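PDB 4JX0: exported protein from Bacteroides fragilis, which is of unknown function but binds magnesium and joins a BT_3987-like N-terminal domain to a second domain assigned to the F5/F8 type C family. Local coordinates for residues 31-42 with 156-166; 208-219 with 311-319. One frame throughout, in Å; residues are numbered along the deposited sequence.

Contact 1 of 2, residues 31-42 with 156-166; sequences IDPFTDLVYLGY and HLAIARTRSSY
Strands 36-41 and 157-159 run parallel, their axes 4.7 Å apart at 26°, and form one margin of the large mixed sheet of the BT_3987-like N-terminal domain, with 157-159 outermost. Asp-36 N bonds His-156 O, Ala-158 N bonds Asp-36 O, Val-38 N bonds Ala-158 O and Ala-160 N bonds Val-38 O. Within the loop that follows, Arg-163 O accepts from Leu-40 N at 2.8 Å, beyond the end of the parallel pairing. At the start of the pair, the His-156 ring donates through ND1 to Phe-34 O (2.8 Å), which lies in the ring plane.

On the face that carries Val-38, CG2 of that valine meets Leu-157 CD1 at 3.7 Å, beside Val-71 and Val-73 of strand 66-73. On the other face Ala-160 CB rests against Tyr-39 CB (3.8 Å), where helix 23-31 covers the sheet. The Tyr-39 hydroxyl is bonded to Glu-22.

At the far end Tyr-42 is held between two groups. Its CG sits between backbone N and carbonyl carbon (chi1 58°), turning the ring between Arg-163 and Tyr-166. Tyr-166 directs its edge at one face in a T-shaped pair with planes at 88°. Over the opposite face the Arg-163 guanidinium makes a cation-pi contact, while its NE forms a salt bridge with Asp-24; Arg-163 NH1 comes within 3.3 Å of Tyr-42 CZ.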
# COMPACT_ATOMS: atom_id res chain seq x y z
N ILE A 31 6.35 34.89 -21.08
CA ILE A 31 5.91 36.23 -20.65
C ILE A 31 7.05 36.99 -19.97
O ILE A 31 7.06 38.22 -20.03
CB ILE A 31 4.63 36.21 -19.78
CG1 ILE A 31 4.82 35.50 -18.43
CG2 ILE A 31 3.46 35.59 -20.55
CD1 ILE A 31 3.87 35.96 -17.36
N ASP A 32 8.01 36.28 -19.34
CA ASP A 32 9.16 36.90 -18.67
C ASP A 32 10.40 36.03 -18.89
O ASP A 32 10.74 35.22 -18.04
CB ASP A 32 8.89 37.10 -17.17
CG ASP A 32 10.04 37.68 -16.37
OD1 ASP A 32 10.99 38.22 -16.98
OD2 ASP A 32 10.00 37.58 -15.12
N PRO A 33 11.13 36.24 -20.00
CA PRO A 33 12.35 35.45 -20.23
C PRO A 33 13.58 35.95 -19.45
O PRO A 33 14.68 35.46 -19.70
CB PRO A 33 12.55 35.56 -21.74
CG PRO A 33 11.95 36.84 -22.12
CD PRO A 33 10.87 37.17 -21.12
N PHE A 34 13.41 36.89 -18.49
CA PHE A 34 14.51 37.46 -17.72
C PHE A 34 14.55 36.97 -16.25
O PHE A 34 15.24 37.57 -15.43
CB PHE A 34 14.39 38.99 -17.77
CG PHE A 34 14.35 39.46 -19.20
CD1 PHE A 34 15.50 39.46 -19.98
CD2 PHE A 34 13.14 39.77 -19.81
CE1 PHE A 34 15.46 39.86 -21.32
CE2 PHE A 34 13.10 40.16 -21.15
CZ PHE A 34 14.26 40.21 -21.89
N THR A 35 13.84 35.87 -15.94
CA THR A 35 13.83 35.27 -14.61
C THR A 35 13.90 33.76 -14.74
O THR A 35 12.99 33.18 -15.33
CB THR A 35 12.56 35.65 -13.83
OG1 THR A 35 12.38 37.05 -13.89
CG2 THR A 35 12.61 35.21 -12.38
N ASP A 36 14.97 33.14 -14.21
CA ASP A 36 15.08 31.68 -14.19
C ASP A 36 14.14 31.20 -13.11
O ASP A 36 14.02 31.86 -12.08
CB ASP A 36 16.53 31.21 -13.93
CG ASP A 36 17.50 31.57 -15.04
OD1 ASP A 36 17.07 31.62 -16.22
OD2 ASP A 36 18.69 31.81 -14.73
N LEU A 37 13.39 30.13 -13.37
CA LEU A 37 12.40 29.67 -12.39
C LEU A 37 12.86 28.39 -11.72
O LEU A 37 13.44 27.54 -12.38
CB LEU A 37 11.05 29.44 -13.07
CG LEU A 37 10.46 30.63 -13.82
CD1 LEU A 37 9.27 30.21 -14.65
CD2 LEU A 37 10.08 31.73 -12.87
N VAL A 38 12.60 28.28 -10.40
CA VAL A 38 12.90 27.09 -9.59
C VAL A 38 11.54 26.47 -9.26
O VAL A 38 10.64 27.18 -8.81
CB VAL A 38 13.73 27.42 -8.32
CG1 VAL A 38 14.08 26.15 -7.56
CG2 VAL A 38 14.99 28.19 -8.68
N TYR A 39 11.37 25.18 -9.53
CA TYR A 39 10.07 24.54 -9.31
C TYR A 39 10.21 23.05 -9.02
O TYR A 39 11.31 22.50 -9.09
CB TYR A 39 9.18 24.77 -10.56
CG TYR A 39 9.71 24.16 -11.83
CD1 TYR A 39 10.73 24.78 -12.55
CD2 TYR A 39 9.17 23.00 -12.36
CE1 TYR A 39 11.23 24.22 -13.72
CE2 TYR A 39 9.64 22.44 -13.54
CZ TYR A 39 10.67 23.06 -14.23
OH TYR A 39 11.16 22.52 -15.39
N LEU A 40 9.08 22.42 -8.67
CA LEU A 40 9.01 21.00 -8.33
C LEU A 40 8.79 20.14 -9.59
O LEU A 40 7.86 20.37 -10.37
CB LEU A 40 7.85 20.77 -7.33
CG LEU A 40 8.21 20.42 -5.90
CD1 LEU A 40 9.11 21.43 -5.31
CD2 LEU A 40 6.96 20.33 -5.05
N GLY A 41 9.64 19.13 -9.75
CA GLY A 41 9.55 18.17 -10.85
C GLY A 41 8.71 16.96 -10.44
O GLY A 41 9.06 16.28 -9.47
N TYR A 42 7.58 16.72 -11.13
CA TYR A 42 6.71 15.58 -10.82
C TYR A 42 5.78 15.27 -11.98
O TYR A 42 5.31 16.19 -12.66
CB TYR A 42 5.88 15.82 -9.55
CG TYR A 42 5.00 17.06 -9.59
CD1 TYR A 42 5.47 18.28 -9.13
CD2 TYR A 42 3.68 16.99 -10.04
CE1 TYR A 42 4.66 19.42 -9.16
CE2 TYR A 42 2.87 18.12 -10.07
CZ TYR A 42 3.37 19.34 -9.66
OH TYR A 42 2.58 20.46 -9.64
N HIS A 156 17.48 37.71 -10.41
CA HIS A 156 16.84 37.16 -11.61
C HIS A 156 16.57 35.66 -11.45
O HIS A 156 16.86 34.87 -12.34
CB HIS A 156 17.67 37.45 -12.88
CG HIS A 156 17.74 38.91 -13.20
ND1 HIS A 156 16.91 39.48 -14.15
CD2 HIS A 156 18.54 39.87 -12.69
CE1 HIS A 156 17.22 40.76 -14.18
NE2 HIS A 156 18.19 41.04 -13.31
N LEU A 157 16.03 35.30 -10.28
CA LEU A 157 15.69 33.94 -9.91
C LEU A 157 14.48 33.97 -8.99
O LEU A 157 14.42 34.82 -8.10
CB LEU A 157 16.88 33.27 -9.19
CG LEU A 157 16.74 31.77 -8.91
CD1 LEU A 157 16.93 30.96 -10.17
CD2 LEU A 157 17.72 31.34 -7.86
N ALA A 158 13.53 33.05 -9.19
CA ALA A 158 12.33 33.00 -8.37
C ALA A 158 11.70 31.61 -8.38
O ALA A 158 11.95 30.82 -9.28
CB ALA A 158 11.33 34.01 -8.89
N ILE A 159 10.85 31.34 -7.37
CA ILE A 159 10.10 30.09 -7.34
C ILE A 159 8.93 30.29 -8.30
O ILE A 159 8.30 31.35 -8.26
CB ILE A 159 9.65 29.72 -5.90
CG1 ILE A 159 10.87 29.36 -5.02
CG2 ILE A 159 8.66 28.54 -5.92
CD1 ILE A 159 10.68 29.70 -3.59
N ALA A 160 8.66 29.32 -9.19
CA ALA A 160 7.59 29.44 -10.19
C ALA A 160 6.21 29.63 -9.52
O ALA A 160 6.00 29.17 -8.40
CB ALA A 160 7.56 28.22 -11.09
N ARG A 161 5.30 30.32 -10.22
CA ARG A 161 3.95 30.59 -9.70
C ARG A 161 3.23 29.25 -9.43
O ARG A 161 2.79 28.99 -8.31
CB ARG A 161 3.15 31.47 -10.70
CG ARG A 161 3.68 32.91 -10.75
CD ARG A 161 3.27 33.68 -11.99
NE ARG A 161 3.91 35.00 -12.02
CZ ARG A 161 3.74 35.91 -12.98
NH1 ARG A 161 2.95 35.66 -14.02
NH2 ARG A 161 4.38 37.07 -12.92
N THR A 162 3.20 28.39 -10.46
CA THR A 162 2.65 27.04 -10.42
C THR A 162 3.79 26.05 -10.13
O THR A 162 4.95 26.44 -10.17
CB THR A 162 1.99 26.74 -11.75
OG1 THR A 162 2.96 26.96 -12.78
CG2 THR A 162 0.78 27.62 -12.01
N ARG A 163 3.47 24.77 -9.85
CA ARG A 163 4.44 23.70 -9.57
C ARG A 163 5.42 24.07 -8.41
O ARG A 163 6.59 23.72 -8.47
CB ARG A 163 5.22 23.30 -10.84
CG ARG A 163 4.33 22.68 -11.89
CD ARG A 163 5.07 22.21 -13.13
NE ARG A 163 4.21 21.39 -13.99
CZ ARG A 163 3.93 20.10 -13.80
NH1 ARG A 163 4.45 19.45 -12.76
NH2 ARG A 163 3.14 19.45 -14.65
N SER A 164 4.92 24.75 -7.37
CA SER A 164 5.71 25.13 -6.18
C SER A 164 5.18 24.48 -4.89
O SER A 164 5.84 24.62 -3.86
CB SER A 164 5.71 26.64 -6.01
OG SER A 164 4.40 27.18 -5.89
N SER A 165 4.01 23.81 -4.94
CA SER A 165 3.40 23.18 -3.77
C SER A 165 2.99 21.74 -4.07
O SER A 165 2.76 21.39 -5.24
CB SER A 165 2.20 23.99 -3.29
OG SER A 165 1.26 24.20 -4.34
N TYR A 166 2.92 20.91 -3.02
CA TYR A 166 2.56 19.49 -3.12
C TYR A 166 1.64 19.07 -1.98
O TYR A 166 1.73 19.62 -0.89
CB TYR A 166 3.83 18.64 -3.10
CG TYR A 166 3.69 17.31 -3.80
CD1 TYR A 166 3.22 16.20 -3.13
CD2 TYR A 166 4.09 17.15 -5.11
CE1 TYR A 166 3.12 14.96 -3.76
CE2 TYR A 166 4.02 15.91 -5.75
CZ TYR A 166 3.53 14.82 -5.07
OH TYR A 166 3.44 13.63 -5.75

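Contact 2 of 2, residues 208-219 with 311-319; sequences SLNDGNFTANNW and VDVNEVTAF. With MG (magnesium ion), chain D.
A magnesium ion joins the two segments through six oxygen ligands: Asp-211 OD1, Glu-315 OE1, the carbonyl oxygens of Ser-208, Asn-213 and Asn-314, and one water. Asn-213 O lies 2.1 Å from the magnesium ion, and Glu-315 OE1 lies 2.4 Å from the magnesium ion. Glu-315 reaches the ion by an extended first torsion (chi1 -175°) followed by a bend at chi2. Its carboxylate lies 18° from the plane of the Asp-211 carboxylate, and OE2 is bonded to Asn-192. The metal's positive charge probably offsets the repulsion among oxygens such as Asp-211 OD1 and Glu-315 OE1, 3.1 Å apart.

In the second shell, Asn-213 OD1 accepts from Thr-215 N (an Asx turn), from Ala-216 N (an Asx motif) and from Thr-215 OG1. Ala-216 O accepts from the metal-bound water. Val-316 N bonds Leu-209 O at 2.8 Å, fixing the chain next to Glu-315. Asn-217 ND2 donates to Asn-314 OD1 (3.0 Å), and its amide stacks on the Asp-312 carboxylate (15° between planes), whose OD2 bonds Asn-246 ND2. Trp-219 CZ3 abuts Val-313 CG2 edge-on at 3.6 Å. A carbonyl-rich site built from a loop and the strand beside it is consistent with those of F5/F8 type C (discoidin-like) beta-sandwich domains.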
# COMPACT_ATOMS: atom_id res chain seq x y z
N SER A 208 -14.55 -29.17 -6.06
CA SER A 208 -13.23 -29.77 -5.97
C SER A 208 -12.45 -29.35 -4.70
O SER A 208 -11.45 -29.99 -4.38
CB SER A 208 -12.40 -29.37 -7.20
OG SER A 208 -12.10 -27.98 -7.20
N LEU A 209 -12.88 -28.27 -4.02
CA LEU A 209 -12.16 -27.77 -2.85
C LEU A 209 -12.39 -28.65 -1.61
O LEU A 209 -11.63 -28.49 -0.66
CB LEU A 209 -12.54 -26.32 -2.55
CG LEU A 209 -12.29 -25.31 -3.70
CD1 LEU A 209 -12.77 -23.94 -3.32
CD2 LEU A 209 -10.84 -25.25 -4.08
N ASN A 210 -13.38 -29.57 -1.61
CA ASN A 210 -13.59 -30.49 -0.48
C ASN A 210 -13.91 -31.93 -0.95
O ASN A 210 -14.51 -32.70 -0.21
CB ASN A 210 -14.66 -29.96 0.49
CG ASN A 210 -16.05 -29.78 -0.07
OD1 ASN A 210 -16.27 -29.77 -1.29
ND2 ASN A 210 -17.01 -29.57 0.82
N ASP A 211 -13.42 -32.31 -2.15
CA ASP A 211 -13.51 -33.69 -2.64
C ASP A 211 -12.32 -34.44 -2.01
O ASP A 211 -11.61 -33.86 -1.18
CB ASP A 211 -13.51 -33.74 -4.19
CG ASP A 211 -12.25 -33.25 -4.91
OD1 ASP A 211 -11.26 -32.91 -4.23
OD2 ASP A 211 -12.26 -33.22 -6.17
N GLY A 212 -12.06 -35.67 -2.38
CA GLY A 212 -10.90 -36.36 -1.80
C GLY A 212 -9.55 -35.93 -2.36
O GLY A 212 -8.53 -36.10 -1.71
N ASN A 213 -9.55 -35.39 -3.60
CA ASN A 213 -8.36 -35.06 -4.37
C ASN A 213 -7.66 -33.79 -3.91
O ASN A 213 -8.26 -32.72 -3.87
CB ASN A 213 -8.71 -34.93 -5.85
CG ASN A 213 -7.57 -35.30 -6.76
OD1 ASN A 213 -6.40 -34.99 -6.49
ND2 ASN A 213 -7.87 -35.95 -7.87
N PHE A 214 -6.35 -33.92 -3.63
CA PHE A 214 -5.46 -32.84 -3.21
C PHE A 214 -4.55 -32.33 -4.33
O PHE A 214 -4.09 -31.20 -4.24
CB PHE A 214 -4.56 -33.32 -2.07
CG PHE A 214 -5.29 -33.71 -0.81
CD1 PHE A 214 -5.79 -34.99 -0.65
CD2 PHE A 214 -5.41 -32.83 0.25
CE1 PHE A 214 -6.43 -35.36 0.53
CE2 PHE A 214 -6.07 -33.19 1.42
CZ PHE A 214 -6.58 -34.46 1.55
N THR A 215 -4.25 -33.15 -5.35
CA THR A 215 -3.31 -32.80 -6.43
C THR A 215 -3.99 -32.34 -7.75
O THR A 215 -3.30 -31.74 -8.58
CB THR A 215 -2.42 -34.01 -6.71
OG1 THR A 215 -3.24 -35.11 -7.12
CG2 THR A 215 -1.60 -34.41 -5.49
N ALA A 216 -5.29 -32.62 -7.96
CA ALA A 216 -5.99 -32.23 -9.19
C ALA A 216 -6.61 -30.85 -9.07
O ALA A 216 -7.22 -30.54 -8.04
CB ALA A 216 -7.07 -33.25 -9.52
N ASN A 217 -6.52 -30.04 -10.13
CA ASN A 217 -7.05 -28.69 -10.14
C ASN A 217 -8.28 -28.53 -11.03
O ASN A 217 -8.36 -29.11 -12.12
CB ASN A 217 -5.99 -27.72 -10.60
CG ASN A 217 -6.46 -26.29 -10.57
OD1 ASN A 217 -6.87 -25.74 -11.59
ND2 ASN A 217 -6.55 -25.72 -9.38
N ASN A 218 -9.21 -27.70 -10.56
CA ASN A 218 -10.42 -27.28 -11.27
C ASN A 218 -10.66 -25.77 -11.05
O ASN A 218 -10.97 -25.08 -12.02
CB ASN A 218 -11.62 -28.11 -10.84
CG ASN A 218 -11.62 -29.48 -11.46
OD1 ASN A 218 -11.75 -29.63 -12.68
ND2 ASN A 218 -11.46 -30.53 -10.65
N TRP A 219 -10.49 -25.27 -9.81
CA TRP A 219 -10.64 -23.86 -9.47
C TRP A 219 -9.30 -23.14 -9.37
O TRP A 219 -8.37 -23.63 -8.72
CB TRP A 219 -11.38 -23.70 -8.14
CG TRP A 219 -11.74 -22.29 -7.82
CD1 TRP A 219 -12.84 -21.61 -8.24
CD2 TRP A 219 -10.95 -21.36 -7.06
NE1 TRP A 219 -12.80 -20.31 -7.78
CE2 TRP A 219 -11.65 -20.13 -7.05
CE3 TRP A 219 -9.71 -21.43 -6.43
CZ2 TRP A 219 -11.16 -18.99 -6.41
CZ3 TRP A 219 -9.22 -20.30 -5.78
CH2 TRP A 219 -9.93 -19.10 -5.80
N VAL A 311 -3.63 -18.20 -8.92
CA VAL A 311 -3.19 -19.33 -8.10
C VAL A 311 -4.20 -20.47 -8.20
O VAL A 311 -5.39 -20.22 -8.37
CB VAL A 311 -2.96 -18.93 -6.61
CG1 VAL A 311 -2.20 -17.61 -6.50
CG2 VAL A 311 -4.26 -18.86 -5.82
N ASP A 312 -3.71 -21.70 -8.03
CA ASP A 312 -4.51 -22.91 -7.97
C ASP A 312 -4.86 -23.21 -6.54
O ASP A 312 -4.00 -23.07 -5.68
CB ASP A 312 -3.73 -24.13 -8.51
CG ASP A 312 -3.60 -24.27 -10.00
OD1 ASP A 312 -4.12 -23.41 -10.73
OD2 ASP A 312 -2.96 -25.25 -10.45
N VAL A 313 -6.09 -23.64 -6.26
CA VAL A 313 -6.48 -24.13 -4.95
C VAL A 313 -7.17 -25.45 -5.27
O VAL A 313 -8.22 -25.45 -5.90
CB VAL A 313 -7.28 -23.15 -4.06
CG1 VAL A 313 -7.52 -23.75 -2.68
CG2 VAL A 313 -6.52 -21.83 -3.90
N ASN A 314 -6.48 -26.56 -4.98
CA ASN A 314 -6.91 -27.92 -5.30
C ASN A 314 -7.75 -28.55 -4.19
O ASN A 314 -8.51 -29.48 -4.47
CB ASN A 314 -5.67 -28.78 -5.53
CG ASN A 314 -4.75 -28.25 -6.61
OD1 ASN A 314 -5.13 -27.40 -7.40
ND2 ASN A 314 -3.51 -28.72 -6.63
N GLU A 315 -7.57 -28.09 -2.94
CA GLU A 315 -8.27 -28.61 -1.77
C GLU A 315 -8.11 -27.61 -0.62
O GLU A 315 -7.04 -27.03 -0.48
CB GLU A 315 -7.70 -29.99 -1.39
CG GLU A 315 -8.41 -30.71 -0.27
CD GLU A 315 -9.71 -31.43 -0.61
OE1 GLU A 315 -10.16 -31.35 -1.77
OE2 GLU A 315 -10.26 -32.07 0.31
N VAL A 316 -9.17 -27.40 0.19
CA VAL A 316 -9.15 -26.49 1.35
C VAL A 316 -9.50 -27.30 2.58
O VAL A 316 -10.51 -28.01 2.57
CB VAL A 316 -10.11 -25.29 1.17
CG1 VAL A 316 -10.10 -24.39 2.40
CG2 VAL A 316 -9.77 -24.48 -0.08
N THR A 317 -8.66 -27.21 3.64
CA THR A 317 -8.87 -27.92 4.91
C THR A 317 -8.74 -26.92 6.04
O THR A 317 -7.72 -26.24 6.10
CB THR A 317 -7.86 -29.07 5.06
OG1 THR A 317 -7.76 -29.80 3.83
CG2 THR A 317 -8.19 -30.00 6.20
N ALA A 318 -9.74 -26.81 6.92
CA ALA A 318 -9.72 -25.91 8.08
C ALA A 318 -9.33 -26.71 9.33
O ALA A 318 -9.53 -27.92 9.34
CB ALA A 318 -11.08 -25.27 8.26
N PHE A 319 -8.78 -26.05 10.37
CA PHE A 319 -8.35 -26.72 11.60
C PHE A 319 -8.94 -26.08 12.86
O PHE A 319 -8.80 -24.87 13.02
CB PHE A 319 -6.81 -26.69 11.70
CG PHE A 319 -6.14 -27.48 10.61
CD1 PHE A 319 -5.93 -26.94 9.36
CD2 PHE A 319 -5.72 -28.79 10.84
CE1 PHE A 319 -5.34 -27.68 8.35
CE2 PHE A 319 -5.11 -29.52 9.83
CZ PHE A 319 -4.93 -28.97 8.58
MG MG D . -9.71 -31.26 -4.11
O HOH W 1 -9.69 -27.16 -7.62
O HOH W 2 -9.43 -31.15 -6.27

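How the contacts relate
Contacts 1 and 2 share no strand and follow one another along the chain, on opposite sides of its centre, with their own centres about 61 Å apart and nearest atoms about 32 Å apart. Both are partly buried and mix buried residues with exposed ones. Contact 1 owes its cohesion mainly to backbone bonds of a short parallel pair at the sheet margin, finished by aromatic and cationic side chains. In contact 2 a loop instead meets a strand, and main-chain carbonyls and acids converge on an ion. Apolar side chains back both: on the two faces of the sheet in contact 1, and toward the sandwich interior in contact 2.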